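Local coordinates for PHD finger protein 3 (Homo sapiens, PDB 6IC9) that reads the phosphorylated C-terminal domain of RNA polymerase II through its SPOC domain, the part present here, and regulates neuronal gene expression, at residues D44-D47 with S48-V51; G53-P57 with Q58-D62; D126-P129 with H130-P134. One frame throughout, in Å; residues are numbered along the deposited sequence.

Interaction 1: D44-D47 with S48-V51; sequences DLPD and SIQV
The ring of Pro-46 leans over the backbone of Ser-48, the second residue on. Its CG lies 3.5 Å from Ser-48 O, and the neighbouring ring atom CB stands 3.7 Å from the same oxygen. No hydrogen bond links the two segments. This is ring carbon packed against a carbonyl. Ser-48 O has its polar partner elsewhere, in Asn-109 ND2. The side chain of Asn-109 also accepts from the backbone N of Gln-50 through OD1, so one amide holds both backbone groups. Asp-47 makes the bend between ring and strand with near-helical backbone angles, and Ser-48 opens into the extended form. The chain here runs from helix 41-44 into strand 48-55 of the SPOC domain, a fold built on a seven-stranded beta-barrel. The strand starts straight after this bend. Asp-47 and Ile-49 both share backbone hydrogen bonds with Phe-18 of strand 15-21, and Pro-46 O accepts from Trp-15 NE1. Ile-49 is the apolar half of the contact. Its CG1 sits beside the backbone N (chi1 -61°) and meets Pro-46 CG at 4.1 Å. The ring thus has the Ser-48 carbonyl and the Ile-49 branch close to the same CG corner. The isoleucine chain then runs out extended (chi2 170°), which carries CD1 onward to Leu-45. Leu-45 CD2 comes within 4.5 Å of Ile-49 CD1, a loose touch between two buried methyls. Both side chains also lie against Met-117 of strand 114-122.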
loop_
_atom_site.group_PDB
_atom_site.type_symbol
_atom_site.label_atom_id
_atom_site.label_comp_id
_atom_site.label_asym_id
_atom_site.label_seq_id
_atom_site.Cartn_x
_atom_site.Cartn_y
_atom_site.Cartn_z
ATOM N N ASP A 44 -2.052 11.633 -7.908
ATOM C CA ASP A 44 -1.855 10.336 -8.530
ATOM C C ASP A 44 -2.703 9.227 -7.910
ATOM O O ASP A 44 -2.683 8.106 -8.421
ATOM C CB ASP A 44 -0.376 9.933 -8.397
ATOM C CG ASP A 44 0.542 10.685 -9.363
ATOM O OD1 ASP A 44 0.019 11.393 -10.255
ATOM O OD2 ASP A 44 1.787 10.545 -9.215
ATOM N N LEU A 45 -3.380 9.491 -6.782
ATOM C CA LEU A 45 -4.232 8.473 -6.169
ATOM C C LEU A 45 -5.689 8.836 -6.405
ATOM O O LEU A 45 -6.049 10.023 -6.304
ATOM C CB LEU A 45 -3.964 8.361 -4.663
ATOM C CG LEU A 45 -2.571 7.785 -4.351
ATOM C CD1 LEU A 45 -2.256 8.010 -2.920
ATOM C CD2 LEU A 45 -2.438 6.272 -4.728
ATOM N N PRO A 46 -6.523 7.862 -6.774
ATOM C CA PRO A 46 -7.957 8.138 -6.972
ATOM C C PRO A 46 -8.629 8.511 -5.653
ATOM O O PRO A 46 -8.056 8.367 -4.562
ATOM C CB PRO A 46 -8.504 6.824 -7.530
ATOM C CG PRO A 46 -7.585 5.750 -6.854
ATOM C CD PRO A 46 -6.200 6.417 -6.775
ATOM N N ASP A 47 -9.888 9.006 -5.763
ATOM C CA ASP A 47 -10.696 9.267 -4.565
ATOM C C ASP A 47 -10.901 8.004 -3.721
ATOM O O ASP A 47 -11.065 8.083 -2.504
ATOM C CB ASP A 47 -12.104 9.804 -4.974
ATOM C CG ASP A 47 -12.091 11.253 -5.424
ATOM O OD1 ASP A 47 -11.041 11.904 -5.390
ATOM O OD2 ASP A 47 -13.181 11.748 -5.811
ATOM N N SER A 48 -11.052 6.861 -4.366
ATOM C CA SER A 48 -11.316 5.594 -3.707
ATOM C C SER A 48 -10.402 4.576 -4.350
ATOM O O SER A 48 -10.496 4.352 -5.554
ATOM C CB SER A 48 -12.773 5.158 -3.856
ATOM O OG SER A 48 -12.920 3.878 -3.272
ATOM N N ILE A 49 -9.482 4.017 -3.562
ATOM C CA ILE A 49 -8.624 2.931 -4.023
ATOM C C ILE A 49 -9.422 1.645 -3.961
ATOM O O ILE A 49 -9.811 1.219 -2.866
ATOM C CB ILE A 49 -7.374 2.806 -3.144
ATOM C CG1 ILE A 49 -6.559 4.081 -3.211
ATOM C CG2 ILE A 49 -6.566 1.509 -3.550
ATOM C CD1 ILE A 49 -5.430 4.130 -2.187
ATOM N N GLN A 50 -9.662 1.022 -5.127
ATOM C CA GLN A 50 -10.445 -0.208 -5.227
ATOM C C GLN A 50 -9.517 -1.396 -5.076
ATOM O O GLN A 50 -8.642 -1.602 -5.911
ATOM C CB GLN A 50 -11.149 -0.327 -6.582
ATOM C CG GLN A 50 -12.128 0.809 -6.826
ATOM C CD GLN A 50 -13.277 0.824 -5.817
ATOM O OE1 GLN A 50 -13.825 -0.239 -5.412
ATOM N NE2 GLN A 50 -13.647 2.029 -5.398
ATOM N N VAL A 51 -9.707 -2.179 -4.034
ATOM C CA VAL A 51 -8.860 -3.362 -3.864
ATOM C C VAL A 51 -9.479 -4.505 -4.672
ATOM O O VAL A 51 -10.585 -4.973 -4.364
ATOM C CB VAL A 51 -8.729 -3.725 -2.385
ATOM C CG1 VAL A 51 -7.783 -4.930 -2.215
ATOM C CG2 VAL A 51 -8.283 -2.505 -1.588
#

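Interaction 2: G53-P57 with Q58-D62; sequences GRISP and QTVWD
Pro-57 O takes the backbone N of Trp-61 at 2.9 Å. This is a first-turn bond of helix 57-70. The indole comes close to the same oxygen: Trp-61 CD1 lies 3.0 Å from Pro-57 O, which meets the ring obliquely. Ser-56 holds the N-cap position. Its carbonyl O receives a weak bond from Val-60 N, at 3.3 Å. Its OG works through a water molecule, which stands 3.0 Å from Ser-56 OG and accepts from Gln-58 N at 2.8 Å, so an N-H of the first turn is met by water. Further along the turn, Gln-58 bends at chi2 (61°) and brings NE2 to Asp-62 OD2 at 2.6 Å. The acceptor lies in the amide plane, but the donor stands 40° above the carboxylate plane. On the inner side Ile-55 and Val-60 cross at about a right angle, with Ile-55 CG2 3.6 Å from Val-60 CG2. Trp-61 NE1 is hydrogen-bonded to Tyr-104 OH. An alanine in place of the tryptophan would probably leave that hydroxyl without its indole partner and open a gap beside Pro-57. The phosphorylated polymerase peptide lies along this edge: Arg-54 NH2 hydrogen-bonds a modified side chain, presumably a phosphoserine, and Ile-55 and Thr-59 pack on the peptide. Behind, Ile-55 and Val-60 pack on Tyr-104 of strand 104-107 and Tyr-118 of strand 114-122, and Val-60 also meets Leu-151 of strand 147-155.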
loop_
_atom_site.group_PDB
_atom_site.type_symbol
_atom_site.label_atom_id
_atom_site.label_comp_id
_atom_site.label_asym_id
_atom_site.label_seq_id
_atom_site.Cartn_x
_atom_site.Cartn_y
_atom_site.Cartn_z
ATOM N N GLY A 53 -7.978 -7.556 -5.540
ATOM C CA GLY A 53 -7.521 -8.919 -5.393
ATOM C C GLY A 53 -6.399 -9.027 -4.394
ATOM O O GLY A 53 -6.064 -8.068 -3.677
ATOM N N ARG A 54 -5.824 -10.206 -4.357
ATOM C CA ARG A 54 -4.788 -10.472 -3.383
ATOM C C ARG A 54 -3.638 -11.195 -4.050
ATOM O O ARG A 54 -3.787 -11.841 -5.104
ATOM C CB ARG A 54 -5.336 -11.285 -2.212
ATOM C CG ARG A 54 -5.916 -12.592 -2.652
ATOM C CD ARG A 54 -6.814 -13.243 -1.595
ATOM N NE ARG A 54 -7.241 -14.554 -2.087
ATOM C CZ ARG A 54 -8.208 -15.286 -1.538
ATOM N NH1 ARG A 54 -8.873 -14.839 -0.477
ATOM N NH2 ARG A 54 -8.494 -16.491 -2.037
ATOM N N ILE A 55 -2.469 -11.085 -3.435
ATOM C CA ILE A 55 -1.265 -11.585 -4.088
ATOM C C ILE A 55 -0.291 -12.073 -3.018
ATOM O O ILE A 55 -0.247 -11.541 -1.907
ATOM C CB ILE A 55 -0.668 -10.453 -4.979
ATOM C CG1 ILE A 55 0.444 -10.979 -5.919
ATOM C CG2 ILE A 55 -0.185 -9.247 -4.114
ATOM C CD1 ILE A 55 0.915 -9.884 -6.972
ATOM N N SER A 56 0.513 -13.084 -3.360
ATOM C CA SER A 56 1.505 -13.606 -2.433
ATOM C C SER A 56 2.621 -12.585 -2.186
ATOM O O SER A 56 3.055 -11.906 -3.118
ATOM C CB SER A 56 2.071 -14.894 -3.009
ATOM O OG SER A 56 3.402 -15.039 -2.612
ATOM N N PRO A 57 3.077 -12.423 -0.944
ATOM C CA PRO A 57 4.149 -11.445 -0.685
ATOM C C PRO A 57 5.432 -11.743 -1.451
ATOM O O PRO A 57 6.080 -10.819 -1.935
ATOM C CB PRO A 57 4.362 -11.545 0.837
ATOM C CG PRO A 57 2.976 -11.957 1.347
ATOM C CD PRO A 57 2.471 -12.941 0.299
ATOM N N GLN A 58 5.800 -13.008 -1.592
ATOM C CA GLN A 58 7.023 -13.314 -2.325
ATOM C C GLN A 58 6.928 -12.875 -3.790
ATOM O O GLN A 58 7.924 -12.420 -4.369
ATOM C CB GLN A 58 7.333 -14.804 -2.211
ATOM C CG GLN A 58 8.683 -15.190 -2.808
ATOM C CD GLN A 58 9.824 -14.471 -2.105
ATOM O OE1 GLN A 58 9.951 -14.550 -0.876
ATOM N NE2 GLN A 58 10.642 -13.755 -2.861
ATOM N N THR A 59 5.740 -12.990 -4.408
ATOM C CA THR A 59 5.573 -12.519 -5.785
ATOM C C THR A 59 5.828 -11.019 -5.874
ATOM O O THR A 59 6.522 -10.555 -6.783
ATOM C CB THR A 59 4.174 -12.875 -6.305
ATOM O OG1 THR A 59 4.000 -14.297 -6.237
ATOM C CG2 THR A 59 4.008 -12.440 -7.782
ATOM N N VAL A 60 5.275 -10.242 -4.933
ATOM C CA VAL A 60 5.549 -8.804 -4.898
ATOM C C VAL A 60 7.040 -8.533 -4.726
ATOM O O VAL A 60 7.595 -7.657 -5.390
ATOM C CB VAL A 60 4.727 -8.154 -3.779
ATOM C CG1 VAL A 60 5.139 -6.654 -3.589
ATOM C CG2 VAL A 60 3.261 -8.222 -4.210
ATOM N N TRP A 61 7.700 -9.215 -3.771
ATOM C CA TRP A 61 9.113 -8.880 -3.529
ATOM C C TRP A 61 10.012 -9.306 -4.690
ATOM O O TRP A 61 10.972 -8.608 -4.997
ATOM C CB TRP A 61 9.595 -9.486 -2.198
ATOM C CG TRP A 61 8.772 -8.895 -1.056
ATOM C CD1 TRP A 61 8.070 -9.580 -0.117
ATOM C CD2 TRP A 61 8.544 -7.499 -0.787
ATOM N NE1 TRP A 61 7.436 -8.709 0.728
ATOM C CE2 TRP A 61 7.690 -7.428 0.328
ATOM C CE3 TRP A 61 8.958 -6.305 -1.405
ATOM C CZ2 TRP A 61 7.251 -6.205 0.868
ATOM C CZ3 TRP A 61 8.535 -5.085 -0.873
ATOM C CH2 TRP A 61 7.684 -5.049 0.258
ATOM N N ASP A 62 9.709 -10.410 -5.364
ATOM C CA ASP A 62 10.439 -10.735 -6.595
ATOM C C ASP A 62 10.257 -9.643 -7.650
ATOM O O ASP A 62 11.219 -9.187 -8.270
ATOM C CB ASP A 62 9.955 -12.073 -7.151
ATOM C CG ASP A 62 10.353 -13.248 -6.282
ATOM O OD1 ASP A 62 9.837 -14.368 -6.506
ATOM O OD2 ASP A 62 11.141 -13.042 -5.351
HETATM O O HOH W 1 5.028 -15.308 -0.112
#

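Interaction 3: D126-P129 with H130-P134; sequences DKIP and HPLVP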
loop_
_atom_site.group_PDB
_atom_site.type_symbol
_atom_site.label_atom_id
_atom_site.label_comp_id
_atom_site.label_asym_id
_atom_site.label_seq_id
_atom_site.Cartn_x
_atom_site.Cartn_y
_atom_site.Cartn_z
ATOM N N ASP A 126 5.653 -6.883 14.095
ATOM C CA ASP A 126 6.274 -7.445 12.908
ATOM C C ASP A 126 7.567 -6.725 12.605
ATOM O O ASP A 126 7.723 -5.524 12.868
ATOM C CB ASP A 126 5.373 -7.325 11.669
ATOM C CG ASP A 126 4.297 -8.391 11.595
ATOM O OD1 ASP A 126 4.200 -9.233 12.525
ATOM O OD2 ASP A 126 3.525 -8.362 10.594
ATOM N N LYS A 127 8.487 -7.476 12.015
ATOM C CA LYS A 127 9.660 -6.915 11.380
ATOM C C LYS A 127 9.278 -6.319 10.035
ATOM O O LYS A 127 8.378 -6.808 9.351
ATOM C CB LYS A 127 10.720 -7.999 11.205
ATOM C CG LYS A 127 11.269 -8.493 12.532
ATOM C CD LYS A 127 12.683 -7.949 12.794
ATOM C CE LYS A 127 13.747 -8.871 12.200
ATOM N NZ LYS A 127 15.126 -8.401 12.508
ATOM N N ILE A 128 9.939 -5.233 9.677
ATOM C CA ILE A 128 9.647 -4.638 8.378
ATOM C C ILE A 128 10.189 -5.557 7.288
ATOM O O ILE A 128 11.348 -5.985 7.373
ATOM C CB ILE A 128 10.258 -3.238 8.290
ATOM C CG1 ILE A 128 9.559 -2.279 9.285
ATOM C CG2 ILE A 128 10.173 -2.735 6.874
ATOM C CD1 ILE A 128 10.359 -2.005 10.596
ATOM N N PRO A 129 9.393 -5.939 6.295
ATOM C CA PRO A 129 9.933 -6.709 5.164
ATOM C C PRO A 129 11.239 -6.124 4.636
ATOM O O PRO A 129 11.319 -4.930 4.325
ATOM C CB PRO A 129 8.819 -6.602 4.111
ATOM C CG PRO A 129 7.539 -6.481 4.941
ATOM C CD PRO A 129 7.930 -5.733 6.202
ATOM N N HIS A 130 12.250 -6.996 4.465
ATOM C CA HIS A 130 13.599 -6.517 4.162
ATOM C C HIS A 130 13.697 -5.680 2.885
ATOM O O HIS A 130 14.441 -4.684 2.895
ATOM C CB HIS A 130 14.593 -7.708 4.165
ATOM C CG HIS A 130 14.656 -8.505 2.888
ATOM N ND1 HIS A 130 15.168 -8.006 1.704
ATOM C CD2 HIS A 130 14.296 -9.786 2.623
ATOM C CE1 HIS A 130 15.100 -8.933 0.764
ATOM N NE2 HIS A 130 14.575 -10.025 1.297
ATOM N N PRO A 131 12.990 -5.972 1.791
ATOM C CA PRO A 131 13.138 -5.116 0.599
ATOM C C PRO A 131 12.677 -3.674 0.802
ATOM O O PRO A 131 13.010 -2.816 -0.028
ATOM C CB PRO A 131 12.272 -5.823 -0.448
ATOM C CG PRO A 131 12.125 -7.179 0.069
ATOM C CD PRO A 131 12.056 -7.068 1.529
ATOM N N LEU A 132 11.926 -3.377 1.860
ATOM C CA LEU A 132 11.574 -1.985 2.159
ATOM C C LEU A 132 12.627 -1.254 2.981
ATOM O O LEU A 132 12.655 -0.018 2.954
ATOM C CB LEU A 132 10.256 -1.930 2.922
ATOM C CG LEU A 132 9.072 -2.541 2.192
ATOM C CD1 LEU A 132 7.859 -2.612 3.111
ATOM C CD2 LEU A 132 8.757 -1.743 0.928
ATOM N N VAL A 133 13.459 -1.983 3.730
ATOM C CA VAL A 133 14.537 -1.416 4.539
ATOM C C VAL A 133 15.719 -1.141 3.609
ATOM O O VAL A 133 15.979 -1.922 2.680
ATOM C CB VAL A 133 14.924 -2.364 5.687
ATOM C CG1 VAL A 133 15.869 -1.691 6.688
ATOM C CG2 VAL A 133 13.705 -2.829 6.408
ATOM N N PRO A 134 16.440 -0.033 3.785
ATOM C CA PRO A 134 16.167 1.005 4.780
ATOM C C PRO A 134 15.100 1.968 4.262
ATOM O O PRO A 134 14.961 2.115 3.056
ATOM C CB PRO A 134 17.527 1.683 4.939
ATOM C CG PRO A 134 18.122 1.595 3.516
ATOM C CD PRO A 134 17.602 0.297 2.931
#
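The CG2 methyl of Ile-128 is the bump of this contact. It fits into a notch between two residues further along, 3.6 Å from Val-133 CG2 and 4.0 Å from Leu-132 CB. The isoleucine crosses both side chains at about a right angle, and the one methyl touches both. Its first torsion (chi1 -67°) turns CG2 anti to the backbone N and toward this notch. Pro-129 gives a second, broader bump. Its CB lies 4.2 Å from Leu-132 CD1 and also 4.2 Å from Pro-131 CD, so the ring carbon fills the angle between a leucine branch and the next proline ring. The backbone below is a short 3-10 turn at 130-132, set in the long loop that joins strand 114-122 to strand 147-155 of the SPOC domain. Leu-132 N donates to Pro-129 O at 3.0 Å, three residues back. Val-133 N repeats the step with His-130 O at 3.0 Å. On the outer side, the imidazole of His-130 has Pro-131 CD over one face, offset toward the ring's rim. The turn leans on helix 57-70, where Lys-68 NZ donates to Pro-131 O. The side chains of Pro-129, Pro-131 and Leu-132 all lie against Trp-61 of that helix.

How the interactions relate
The three contacts follow one another in series along the chain; none nests in another or crosses it. Interaction 1 rounds the corner from helix 41-44 into strand 48-55. The same strand then runs into interaction 2, where it turns directly into helix 57-70, with the two centres about 20 Å apart. Interaction 3 comes much later and folds up part of the loop between strands 114-122 and 147-155. It lies across the chain's centre from interaction 1 but touches interaction 2. There Trp-61 of the helix is the meeting point: its CH2 lies 3.5 Å from Leu-132 CG, tying that loop to the helix.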